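Local coordinates for putative alkaline phosphatase (Pseudomonas fluorescens, PDB 4F1V), which binds phosphate with high affinity in the periplasm and probably passes it to an ABC transporter for import into the cell, at residues Gly6-Pro11 with Gly61-Leu66; Val57-Ser62 with Thr294-Ser299; Gly147-Phe152 with Ala168-Phe173. All coordinates share one frame; numbering follows the deposited sequence.

Contact 1. Residues Gly6-Pro11 with Gly61-Leu66. With PI (hydrogenphosphate ion), chain B.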
ATOM      1  N   GLY A   6      -4.655  12.825  -1.161  1.00  4.11           N
ATOM      2  CA  GLY A   6      -3.355  12.512  -1.755  1.00  3.61           C
ATOM      3  C   GLY A   6      -2.600  11.596  -0.826  1.00  3.67           C
ATOM      4  O   GLY A   6      -3.079  11.211   0.235  1.00  4.12           O
ATOM      5  N   GLY A   7      -1.362  11.235  -1.254  1.00  3.36           N
ATOM      6  CA  GLY A   7      -0.537  10.339  -0.459  1.00  3.28           C
ATOM      7  C   GLY A   7       0.072   9.258  -1.308  1.00  3.39           C
ATOM      8  O   GLY A   7       0.712   9.523  -2.346  1.00  3.64           O
ATOM      9  N   ALA A   8      -0.105   7.992  -0.875  1.00  3.37           N
ATOM     10  CA  ALA A   8       0.444   6.814  -1.527  1.00  2.87           C
ATOM     11  C   ALA A   8       0.401   6.908  -3.052  1.00  2.98           C
ATOM     12  O   ALA A   8      -0.664   7.147  -3.642  1.00  3.17           O
ATOM     13  CB  ALA A   8      -0.364   5.600  -1.083  1.00  3.27           C
ATOM     14  N   THR A   9       1.546   6.614  -3.685  1.00  2.94           N
ATOM     15  CA  THR A   9       1.600   6.469  -5.123  1.00  2.88           C
ATOM     16  C   THR A   9       1.199   5.070  -5.614  1.00  3.45           C
ATOM     17  O   THR A   9       0.742   4.942  -6.756  1.00  3.31           O
ATOM     18  CB  THR A   9       2.987   6.865  -5.724  1.00  3.11           C
ATOM     19  OG1 THR A   9       3.995   5.880  -5.381  1.00  3.56           O
ATOM     20  CG2 THR A   9       3.390   8.250  -5.323  1.00  4.38           C
ATOM     21  N   LEU A  10       1.328   4.033  -4.777  1.00  2.99           N
ATOM     22  CA  LEU A  10       1.042   2.669  -5.243  1.00  3.16           C
ATOM     23  C   LEU A  10      -0.330   2.603  -5.932  1.00  3.19           C
ATOM     24  O   LEU A  10      -0.417   1.975  -7.015  1.00  3.40           O
ATOM     25  CB  LEU A  10       1.263   1.674  -4.106  1.00  3.18           C
ATOM     26  CG  LEU A  10       0.763   0.230  -4.295  1.00  3.54           C
ATOM     27  CD1 LEU A  10       1.608  -0.746  -3.532  1.00  4.32           C
ATOM     28  CD2 LEU A  10      -0.722   0.087  -3.888  1.00  4.18           C
ATOM     29  N   PRO A  11      -1.386   3.187  -5.362  1.00  3.17           N
ATOM     30  CA  PRO A  11      -2.748   3.123  -5.944  1.00  3.37           C
ATOM     31  C   PRO A  11      -3.194   4.427  -6.619  1.00  3.47           C
ATOM     32  O   PRO A  11      -4.368   4.632  -6.855  1.00  4.08           O
ATOM     33  CB  PRO A  11      -3.645   2.859  -4.740  1.00  4.59           C
ATOM     34  CG  PRO A  11      -3.002   3.735  -3.690  1.00  4.51           C
ATOM     35  CD  PRO A  11      -1.494   3.726  -3.986  1.00  3.16           C
ATOM     36  N   GLY A  61      -4.438   8.775   1.109  1.00  3.56           N
ATOM     37  CA  GLY A  61      -4.138   7.376   0.812  1.00  3.17           C
ATOM     38  C   GLY A  61      -2.800   6.995   1.433  1.00  3.24           C
ATOM     39  O   GLY A  61      -1.846   7.750   1.344  1.00  3.37           O
ATOM     40  N   SER A  62      -2.712   5.806   2.043  1.00  3.10           N
ATOM     41  CA  SER A  62      -1.469   5.344   2.620  1.00  3.13           C
ATOM     42  C   SER A  62      -1.408   3.819   2.595  1.00  3.06           C
ATOM     43  O   SER A  62      -2.382   3.170   2.981  1.00  3.31           O
ATOM     44  CB  SER A  62      -1.346   5.818   4.069  1.00  2.93           C
ATOM     45  OG  SER A  62      -0.073   5.456   4.556  1.00  3.56           O
ATOM     46  N   ASP A  63      -0.275   3.252   2.200  1.00  2.94           N
ATOM     47  CA  ASP A  63       0.013   1.840   2.394  1.00  3.02           C
ATOM     48  C   ASP A  63       0.967   1.613   3.588  1.00  3.57           C
ATOM     49  O   ASP A  63       1.427   0.477   3.806  1.00  5.49           O
ATOM     50  CB  ASP A  63       0.433   1.049   1.104  1.00  3.39           C
ATOM     51  CG  ASP A  63       0.639   1.978  -0.106  1.00  2.91           C
ATOM     52  OD1 ASP A  63      -0.258   2.125  -0.935  1.00  3.26           O
ATOM     53  OD2 ASP A  63       1.747   2.566  -0.132  1.00  3.38           O
ATOM     54  N   SER A  64       1.224   2.671   4.345  1.00  3.09           N
ATOM     55  CA  SER A  64       1.878   2.619   5.634  1.00  2.92           C
ATOM     56  C   SER A  64       0.841   2.826   6.746  1.00  3.17           C
ATOM     57  O   SER A  64       0.095   3.821   6.733  1.00  3.46           O
ATOM     58  CB  SER A  64       2.947   3.718   5.754  1.00  3.84           C
ATOM     59  OG  SER A  64       3.427   3.856   7.061  1.00  3.87           O
ATOM     60  N   LYS A  65       0.782   1.944   7.728  0.55  3.56           N
ATOM     61  CA  LYS A  65      -0.125   2.152   8.862  0.55  3.49           C
ATOM     62  C   LYS A  65       0.263   3.394   9.666  0.55  2.97           C
ATOM     63  O   LYS A  65       1.430   3.759   9.793  0.55  3.54           O
ATOM     64  CB  LYS A  65      -0.101   0.958   9.798  0.55  4.39           C
ATOM     65  CG  LYS A  65      -0.880  -0.263   9.226  0.55  7.18           C
ATOM     66  CD  LYS A  65      -1.217  -1.338  10.212  0.55  9.65           C
ATOM     67  CE  LYS A  65      -2.158  -1.105  11.316  0.55 11.79           C
ATOM     68  NZ  LYS A  65      -2.597  -2.497  11.890  0.55  8.80           N
ATOM     69  N   LEU A  66      -0.782   3.994  10.249  0.75  3.53           N
ATOM     70  CA  LEU A  66      -0.553   5.008  11.275  0.75  3.37           C
ATOM     71  C   LEU A  66       0.165   4.371  12.497  0.75  4.34           C
ATOM     72  O   LEU A  66      -0.286   3.347  13.009  0.75  4.84           O
ATOM     73  CB  LEU A  66      -1.886   5.637  11.670  0.75  4.15           C
ATOM     74  CG  LEU A  66      -2.468   6.524  10.588  0.75  4.03           C
ATOM     75  CD1 LEU A  66      -3.941   6.749  10.832  0.75  3.07           C
ATOM     76  CD2 LEU A  66      -1.794   7.918  10.520  0.75  4.43           C
TER
HETATM   77  P    PI B1401       3.818   4.674  -1.687  1.00  2.78           P
HETATM   78  O1   PI B1401       3.754   5.181  -0.246  1.00  2.77           O
HETATM   79  O2   PI B1401       4.036   5.824  -2.672  1.00  3.22           O
HETATM   80  O3   PI B1401       4.906   3.602  -1.827  1.00  3.08           O
HETATM   81  O4   PI B1401       2.444   4.038  -2.040  1.00  3.15           O
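G6 and A8 hold G61 through backbone bonds. G61 N donates to G6 O at 2.9 Å, and A8 N donates to G61 O at 2.8 Å. The second bond is nearly straight, 171° at the hydrogen. A weaker CA-H...O contact joins G7 CA to G61 O. A CB on G7 would run into G61 O, and at these backbone angles also into the carbonyl of G6.

These are two adjacent parallel strands of the sheet in a type II periplasmic binding protein fold, the venus flytrap. Their C-terminal ends open into the phosphate site.

The van der Waals contacts gather round the carboxylate of D63. D63 OD1 lies 3.5 Å from both A8 CB and L10 CB, with P11 CD slightly farther off. Chi1 of D63 is 8°, so CG almost eclipses its backbone N, and the carboxylate is turned in toward the loop 8-11 and the ion. OD1 is also hydrogen-bonded to T294 OG1, which would restrain the turn of the carboxylate.

The polar contacts to the hydrogenphosphate ion come from both segments. T9 grips O2 twice, with its N at 2.8 Å and its OG1 at 2.7 Å. L10 N reaches O4 at 3.0 Å. D63 OD2 comes to 2.5 Å from the same O4. So short a separation suggests a proton between the two oxygens, from the aspartic acid or from the ion. R142, S33, S146, G147 and T148 bind the ion as well.

Contact 2. Residues Val57-Ser62 with Thr294-Ser299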
ATOM      1  N   VAL A  57      -6.417  19.857   3.985  1.00  5.09           N
ATOM      2  CA  VAL A  57      -6.304  18.443   3.645  1.00  4.02           C
ATOM      3  C   VAL A  57      -7.501  17.725   4.278  1.00  3.79           C
ATOM      4  O   VAL A  57      -7.749  17.891   5.476  1.00  5.06           O
ATOM      5  CB  VAL A  57      -5.005  17.836   4.176  1.00  4.27           C
ATOM      6  CG1 VAL A  57      -4.957  16.317   3.967  1.00  4.79           C
ATOM      7  CG2 VAL A  57      -3.811  18.501   3.519  1.00  5.10           C
ATOM      8  N   HIS A  58      -8.219  16.930   3.491  1.00  3.78           N
ATOM      9  CA  HIS A  58      -9.390  16.238   3.992  1.00  4.23           C
ATOM     10  C   HIS A  58      -9.204  14.748   4.171  1.00  3.62           C
ATOM     11  O   HIS A  58      -9.924  14.138   4.976  1.00  4.23           O
ATOM     12  CB  HIS A  58     -10.584  16.536   3.063  1.00  4.54           C
ATOM     13  CG  HIS A  58     -10.868  18.000   2.956  1.00  4.68           C
ATOM     14  ND1 HIS A  58     -10.335  18.772   1.982  1.00  5.21           N
ATOM     15  CD2 HIS A  58     -11.537  18.819   3.821  1.00  6.64           C
ATOM     16  CE1 HIS A  58     -10.705  20.011   2.210  1.00  5.33           C
ATOM     17  NE2 HIS A  58     -11.367  20.099   3.347  1.00  6.85           N
ATOM     18  N   TRP A  59      -8.290  14.123   3.406  1.00  3.63           N
ATOM     19  CA  TRP A  59      -8.111  12.659   3.478  1.00  3.81           C
ATOM     20  C   TRP A  59      -6.722  12.342   2.892  1.00  3.74           C
ATOM     21  O   TRP A  59      -6.123  13.144   2.190  1.00  3.61           O
ATOM     22  CB  TRP A  59      -9.205  11.907   2.755  1.00  3.83           C
ATOM     23  CG  TRP A  59      -9.267  11.957   1.278  1.00  4.13           C
ATOM     24  CD1 TRP A  59      -9.761  12.972   0.500  1.00  4.61           C
ATOM     25  CD2 TRP A  59      -8.839  10.944   0.341  1.00  4.15           C
ATOM     26  NE1 TRP A  59      -9.680  12.643  -0.847  1.00  5.05           N
ATOM     27  CE2 TRP A  59      -9.120  11.396  -0.959  1.00  4.95           C
ATOM     28  CE3 TRP A  59      -8.229   9.680   0.508  1.00  4.62           C
ATOM     29  CZ2 TRP A  59      -8.854  10.613  -2.108  1.00  5.90           C
ATOM     30  CZ3 TRP A  59      -7.954   8.891  -0.609  1.00  5.29           C
ATOM     31  CH2 TRP A  59      -8.285   9.359  -1.911  1.00  5.75           C
ATOM     32  N   ALA A  60      -6.276  11.105   3.171  1.00  3.58           N
ATOM     33  CA  ALA A  60      -5.029  10.600   2.577  1.00  3.47           C
ATOM     34  C   ALA A  60      -5.178   9.128   2.160  1.00  3.35           C
ATOM     35  O   ALA A  60      -5.883   8.353   2.783  1.00  3.98           O
ATOM     36  CB  ALA A  60      -3.862  10.740   3.500  1.00  4.37           C
ATOM     37  N   GLY A  61      -4.438   8.775   1.109  1.00  3.56           N
ATOM     38  CA  GLY A  61      -4.138   7.376   0.812  1.00  3.17           C
ATOM     39  C   GLY A  61      -2.800   6.995   1.433  1.00  3.24           C
ATOM     40  O   GLY A  61      -1.846   7.750   1.344  1.00  3.37           O
ATOM     41  N   SER A  62      -2.712   5.806   2.043  1.00  3.10           N
ATOM     42  CA  SER A  62      -1.469   5.344   2.620  1.00  3.13           C
ATOM     43  C   SER A  62      -1.408   3.819   2.595  1.00  3.06           C
ATOM     44  O   SER A  62      -2.382   3.170   2.981  1.00  3.31           O
ATOM     45  CB  SER A  62      -1.346   5.818   4.069  1.00  2.93           C
ATOM     46  OG  SER A  62      -0.073   5.456   4.556  1.00  3.56           O
ATOM     47  N   THR A 294      -3.620  -1.496   0.914  1.00  3.09           N
ATOM     48  CA  THR A 294      -3.449  -0.026   0.907  1.00  2.81           C
ATOM     49  C   THR A 294      -4.744   0.588   1.428  1.00  2.73           C
ATOM     50  O   THR A 294      -5.817   0.008   1.232  1.00  3.04           O
ATOM     51  CB  THR A 294      -3.046   0.473  -0.480  1.00  3.21           C
ATOM     52  OG1 THR A 294      -2.813   1.875  -0.410  1.00  3.50           O
ATOM     53  CG2 THR A 294      -4.061   0.197  -1.567  1.00  4.25           C
ATOM     54  N   ASN A 295      -4.631   1.732   2.106  1.00  3.25           N
ATOM     55  CA  ASN A 295      -5.650   2.225   3.041  1.00  2.85           C
ATOM     56  C   ASN A 295      -6.060   3.669   2.755  1.00  3.02           C
ATOM     57  O   ASN A 295      -5.381   4.427   2.065  1.00  3.22           O
ATOM     58  CB  ASN A 295      -5.122   2.119   4.492  1.00  3.13           C
ATOM     59  CG  ASN A 295      -4.434   0.779   4.693  1.00  3.62           C
ATOM     60  OD1 ASN A 295      -5.032  -0.282   4.417  1.00  4.47           O
ATOM     61  ND2 ASN A 295      -3.238   0.816   5.172  1.00  4.19           N
ATOM     62  N   LEU A 296      -7.219   4.014   3.358  0.70  3.18           N
ATOM     63  CA  LEU A 296      -7.733   5.412   3.397  0.70  3.74           C
ATOM     64  C   LEU A 296      -7.620   5.938   4.833  0.70  2.78           C
ATOM     65  O   LEU A 296      -7.820   5.193   5.803  0.70  3.27           O
ATOM     66  CB  LEU A 296      -9.220   5.430   3.050  0.70  3.65           C
ATOM     67  CG  LEU A 296      -9.684   4.767   1.740  0.70  4.48           C
ATOM     68  CD1 LEU A 296     -11.192   4.890   1.555  0.70  5.21           C
ATOM     69  CD2 LEU A 296      -8.944   5.296   0.558  0.70  5.10           C
ATOM     70  N   ILE A 297      -7.377   7.240   4.953  0.65  2.83           N
ATOM     71  CA  ILE A 297      -7.423   7.950   6.218  0.65  2.44           C
ATOM     72  C   ILE A 297      -8.317   9.181   6.008  0.65  2.65           C
ATOM     73  O   ILE A 297      -8.054  10.012   5.136  0.65  2.87           O
ATOM     74  CB  ILE A 297      -6.030   8.388   6.670  0.65  2.87           C
ATOM     75  CG1 ILE A 297      -5.097   7.164   6.834  0.65  2.71           C
ATOM     76  CG2 ILE A 297      -6.103   9.179   8.000  0.65  3.11           C
ATOM     77  CD1 ILE A 297      -3.617   7.567   6.929  0.65  2.60           C
ATOM     78  N   PHE A 298      -9.411   9.248   6.796  1.00  3.20           N
ATOM     79  CA  PHE A 298     -10.416  10.311   6.746  1.00  3.26           C
ATOM     80  C   PHE A 298     -10.667  10.820   8.186  1.00  3.08           C
ATOM     81  O   PHE A 298     -10.220  10.225   9.159  1.00  3.53           O
ATOM     82  CB  PHE A 298     -11.735   9.800   6.144  1.00  3.29           C
ATOM     83  CG  PHE A 298     -11.773   9.751   4.624  1.00  3.27           C
ATOM     84  CD1 PHE A 298     -11.145   8.743   3.898  1.00  3.86           C
ATOM     85  CD2 PHE A 298     -12.405  10.773   3.925  1.00  3.54           C
ATOM     86  CE1 PHE A 298     -11.182   8.749   2.493  1.00  3.71           C
ATOM     87  CE2 PHE A 298     -12.412  10.783   2.544  1.00  3.82           C
ATOM     88  CZ  PHE A 298     -11.826   9.780   1.840  1.00  3.91           C
ATOM     89  N   SER A 299     -11.443  11.917   8.274  1.00  3.57           N
ATOM     90  CA  SER A 299     -12.053  12.311   9.568  1.00  3.55           C
ATOM     91  C   SER A 299     -13.452  11.761   9.677  1.00  3.45           C
ATOM     92  O   SER A 299     -14.191  11.696   8.682  1.00  4.01           O
ATOM     93  CB  SER A 299     -12.070  13.850   9.621  1.00  4.04           C
ATOM     94  OG  SER A 299     -12.504  14.266  10.932  1.00  3.95           O
TER
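W59 carries CG in the slot between its backbone N and carbonyl carbon (chi1 70°), while F298 keeps CG beside its own N (chi1 -81°). The two side chains therefore lie side by side and point the same way from adjacent strands. W59 CB sits over the centre of the F298 ring, 3.4 Å from its centroid, in a CH-pi contact. The five-membered ring of W59 and the F298 ring are nearly parallel, at 7°, but offset, with centroids 4.6 Å apart and little overlap. F298 CZ comes over one face of the indole, off toward its rim. At the far side of the indole, W59 CZ3 touches L296 CD2 at 3.9 Å. F25 and Y28 also meet the indole. With an alanine here CB could stay over F298, but losing the indole would probably leave a gap beside F298 and L296.

The backbones run antiparallel. A60 and I297 form a hydrogen-bonded pair, with A60 N to I297 O at 2.9 Å and I297 N to A60 O at 2.9 Å. S62 and N295 form the next such pair, with S62 N to N295 O at 3.0 Å and N295 N to S62 O at 2.8 Å. G61 and L296, between them, are a non-hydrogen-bonded pair, and G61 CA touches N295 O.

Strand 59-62 lies between strand 5-7 and strand 291-299, and strand 85-94 flanks the latter. On the face with L296 and F298, helix 305-318 packs against the sheet, and F315 meets F298 edge-to-face. On the face with S62 and I297, helix 33-42 packs against it through S33, K37 and F40.

Contact 3. Residues Gly147-Phe152 with Ala168-Phe173. With PI (hydrogenphosphate ion), chain B.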
ATOM      1  N   GLY A 147       4.856   3.508   1.642  1.00  3.19           N
ATOM      2  CA  GLY A 147       4.042   2.367   2.010  1.00  3.01           C
ATOM      3  C   GLY A 147       4.372   1.105   1.222  1.00  2.92           C
ATOM      4  O   GLY A 147       4.217  -0.017   1.767  1.00  3.52           O
ATOM      5  N   THR A 148       4.789   1.221  -0.025  1.00  2.99           N
ATOM      6  CA  THR A 148       5.272   0.065  -0.770  1.00  2.66           C
ATOM      7  C   THR A 148       6.458  -0.558  -0.023  1.00  2.98           C
ATOM      8  O   THR A 148       6.566  -1.792   0.157  1.00  3.41           O
ATOM      9  CB  THR A 148       5.676   0.391  -2.194  1.00  3.06           C
ATOM     10  OG1 THR A 148       4.623   1.121  -2.865  1.00  2.99           O
ATOM     11  CG2 THR A 148       5.917  -0.889  -2.997  1.00  3.61           C
ATOM     12  N   THR A 149       7.370   0.295   0.449  1.00  3.13           N
ATOM     13  CA  THR A 149       8.484  -0.200   1.279  1.00  3.10           C
ATOM     14  C   THR A 149       7.946  -0.908   2.518  1.00  3.05           C
ATOM     15  O   THR A 149       8.489  -1.979   2.884  1.00  3.57           O
ATOM     16  CB  THR A 149       9.428   0.939   1.706  1.00  3.26           C
ATOM     17  OG1 THR A 149      10.012   1.472   0.510  1.00  3.59           O
ATOM     18  CG2 THR A 149      10.518   0.437   2.664  1.00  3.78           C
ATOM     19  N   GLU A 150       6.956  -0.341   3.214  1.00  2.96           N
ATOM     20  CA  GLU A 150       6.439  -1.009   4.410  1.00  3.26           C
ATOM     21  C   GLU A 150       5.876  -2.402   4.036  1.00  3.22           C
ATOM     22  O   GLU A 150       6.172  -3.401   4.711  1.00  3.39           O
ATOM     23  CB  GLU A 150       5.398  -0.126   5.104  1.00  3.46           C
ATOM     24  CG  GLU A 150       4.949  -0.738   6.450  1.00  4.27           C
ATOM     25  CD  GLU A 150       4.063   0.229   7.233  1.00  3.98           C
ATOM     26  OE1 GLU A 150       4.560   1.311   7.623  1.00  4.21           O
ATOM     27  OE2 GLU A 150       2.849  -0.106   7.461  1.00  4.00           O
ATOM     28  N   LEU A 151       5.057  -2.481   2.983  1.00  3.35           N
ATOM     29  CA  LEU A 151       4.478  -3.770   2.606  1.00  3.48           C
ATOM     30  C   LEU A 151       5.573  -4.802   2.271  1.00  3.22           C
ATOM     31  O   LEU A 151       5.461  -5.990   2.592  1.00  3.72           O
ATOM     32  CB  LEU A 151       3.532  -3.610   1.401  1.00  3.18           C
ATOM     33  CG  LEU A 151       2.238  -2.848   1.674  1.00  3.80           C
ATOM     34  CD1 LEU A 151       1.457  -2.719   0.386  1.00  5.89           C
ATOM     35  CD2 LEU A 151       1.423  -3.517   2.770  1.00  5.34           C
ATOM     36  N   PHE A 152       6.595  -4.356   1.564  1.00  3.23           N
ATOM     37  CA  PHE A 152       7.697  -5.251   1.126  1.00  3.06           C
ATOM     38  C   PHE A 152       8.583  -5.699   2.304  1.00  3.49           C
ATOM     39  O   PHE A 152       8.930  -6.868   2.402  1.00  3.60           O
ATOM     40  CB  PHE A 152       8.502  -4.533   0.043  1.00  3.28           C
ATOM     41  CG  PHE A 152       9.614  -5.380  -0.570  1.00  3.86           C
ATOM     42  CD1 PHE A 152       9.378  -6.617  -1.125  1.00  4.60           C
ATOM     43  CD2 PHE A 152      10.906  -4.889  -0.604  1.00  4.62           C
ATOM     44  CE1 PHE A 152      10.355  -7.379  -1.719  1.00  5.45           C
ATOM     45  CE2 PHE A 152      11.927  -5.639  -1.201  1.00  5.61           C
ATOM     46  CZ  PHE A 152      11.668  -6.849  -1.758  1.00  6.07           C
ATOM     47  N   ALA A 168      14.270  -4.987   9.123  1.00  5.59           N
ATOM     48  CA  ALA A 168      13.246  -4.333   9.952  1.00  5.89           C
ATOM     49  C   ALA A 168      12.101  -3.905   9.034  1.00  4.87           C
ATOM     50  O   ALA A 168      12.281  -3.471   7.893  1.00  5.00           O
ATOM     51  CB  ALA A 168      13.847  -3.112  10.657  1.00  7.80           C
ATOM     52  N   VAL A 169      10.872  -3.950   9.599  1.00  5.09           N
ATOM     53  CA  VAL A 169       9.740  -3.297   8.996  1.00  4.69           C
ATOM     54  C   VAL A 169       9.895  -1.801   9.053  1.00  4.51           C
ATOM     55  O   VAL A 169      10.132  -1.237  10.145  1.00  5.89           O
ATOM     56  CB  VAL A 169       8.430  -3.707   9.672  1.00  4.87           C
ATOM     57  CG1 VAL A 169       7.256  -3.007   8.973  1.00  5.86           C
ATOM     58  CG2 VAL A 169       8.273  -5.224   9.659  1.00  5.91           C
ATOM     59  N   THR A 170       9.830  -1.101   7.927  1.00  4.30           N
ATOM     60  CA  THR A 170      10.066   0.336   7.870  1.00  4.75           C
ATOM     61  C   THR A 170       9.387   0.895   6.619  1.00  4.15           C
ATOM     62  O   THR A 170       9.071   0.169   5.688  1.00  4.65           O
ATOM     63  CB  THR A 170      11.583   0.636   7.870  1.00  6.27           C
ATOM     64  OG1 THR A 170      11.777   2.024   7.893  1.00  6.32           O
ATOM     65  CG2 THR A 170      12.326  -0.024   6.705  1.00  6.32           C
ATOM     66  N   THR A 171       9.298   2.231   6.581  1.00  4.32           N
ATOM     67  CA  THR A 171       8.913   2.954   5.365  1.00  4.07           C
ATOM     68  C   THR A 171      10.118   3.462   4.584  1.00  4.21           C
ATOM     69  O   THR A 171       9.939   3.940   3.472  1.00  4.21           O
ATOM     70  CB  THR A 171       7.970   4.128   5.651  1.00  4.62           C
ATOM     71  OG1 THR A 171       8.667   5.187   6.307  1.00  5.15           O
ATOM     72  CG2 THR A 171       6.733   3.714   6.443  1.00  5.24           C
ATOM     73  N   THR A 172      11.337   3.349   5.141  1.00  4.60           N
ATOM     74  CA  THR A 172      12.553   3.841   4.482  1.00  4.79           C
ATOM     75  C   THR A 172      13.498   2.662   4.243  1.00  4.16           C
ATOM     76  O   THR A 172      14.214   2.196   5.148  1.00  5.16           O
ATOM     77  CB  THR A 172      13.226   4.921   5.320  1.00  6.13           C
ATOM     78  OG1 THR A 172      13.473   4.492   6.643  1.00  7.17           O
ATOM     79  CG2 THR A 172      12.346   6.200   5.377  1.00  8.35           C
ATOM     80  N   PHE A 173      13.474   2.128   3.014  0.80  4.61           N
ATOM     81  CA  PHE A 173      14.257   0.899   2.721  0.80  4.62           C
ATOM     82  C   PHE A 173      15.723   1.096   3.041  0.80  4.76           C
ATOM     83  O   PHE A 173      16.371   0.124   3.398  0.80  5.37           O
ATOM     84  CB  PHE A 173      14.023   0.449   1.250  0.80  4.15           C
ATOM     85  CG  PHE A 173      14.731  -0.879   0.964  0.80  4.40           C
ATOM     86  CD1 PHE A 173      15.971  -0.956   0.346  0.80  4.75           C
ATOM     87  CD2 PHE A 173      14.157  -2.070   1.389  0.80  5.99           C
ATOM     88  CE1 PHE A 173      16.607  -2.158   0.160  0.80  5.01           C
ATOM     89  CE2 PHE A 173      14.805  -3.282   1.192  0.80  6.03           C
ATOM     90  CZ  PHE A 173      16.012  -3.334   0.615  0.80  5.40           C
TER
HETATM   91  P    PI B1401       3.818   4.674  -1.687  1.00  2.78           P
HETATM   92  O1   PI B1401       3.754   5.181  -0.246  1.00  2.77           O
HETATM   93  O2   PI B1401       4.036   5.824  -2.672  1.00  3.22           O
HETATM   94  O3   PI B1401       4.906   3.602  -1.827  1.00  3.08           O
HETATM   95  O4   PI B1401       2.444   4.038  -2.040  1.00  3.15           O
HETATM   96  O   HOH W   1      11.666   3.550   1.207  1.00  3.98           O
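The loop 168-173 passes alongside the start of helix 147-159, and the nearest CA atoms, of E150 and T171, are 4.8 Å apart. There E150 CA makes a CA-H...O contact with T170 O at 3.2 Å.

T149 points its methyl into the loop. With CG2 anti to the backbone N (chi1 -64°, measured to OG1), T149 CG2 lies 3.4 Å from both T170 O and F173 N. T149 OG1 turns instead to a water at 2.7 Å. That water also bonds T171 O and accepts from F173 N at 2.9 Å, so it bridges helix and loop. Y207 is a further partner of T149 OG1.

E150 runs beside T171, pointing the same way, and its OE1 touches T171 CG2. Its carboxylate is bound elsewhere, to S64, K65 N and R154. The V169 side chain crosses that of E150, V169 CG1 meeting E150 CG. Within the loop, T172 N donates to T170 OG1, 175° at the hydrogen, forming an ST turn.

On the ion side, G147 N reaches O1 of the hydrogenphosphate ion at 2.8 Å, while T148 N and T148 OG1 both bind O3, the hydroxyl at 2.7 Å. The helix start would probably stabilise the anion further through its dipole. An anion held by backbone N-H groups at a helix N-terminus is characteristic of phosphate-binding proteins of this fold.

In the fold
Contacts 1 and 2 are neighbours in one mixed sheet, with centres 8 Å apart. They share G61 and S62 on strand 59-62, which joins strand 5-7 to strand 291-299. The sheet order 29-30, 5-7, 59-62, 291-299, 85-94 fits a type II periplasmic binding protein. A side-chain bond also joins the two contacts, linking the sheet to the site. Contact 3 lies about 12 Å from contact 1, centre to centre, across the hydrogenphosphate ion that both touch. Further hydrogen bonds join them. Along the chain contact 3 follows contact 1 and is nested inside the loop closed by contact 2. The ion is thus held between the two sides of the venus flytrap.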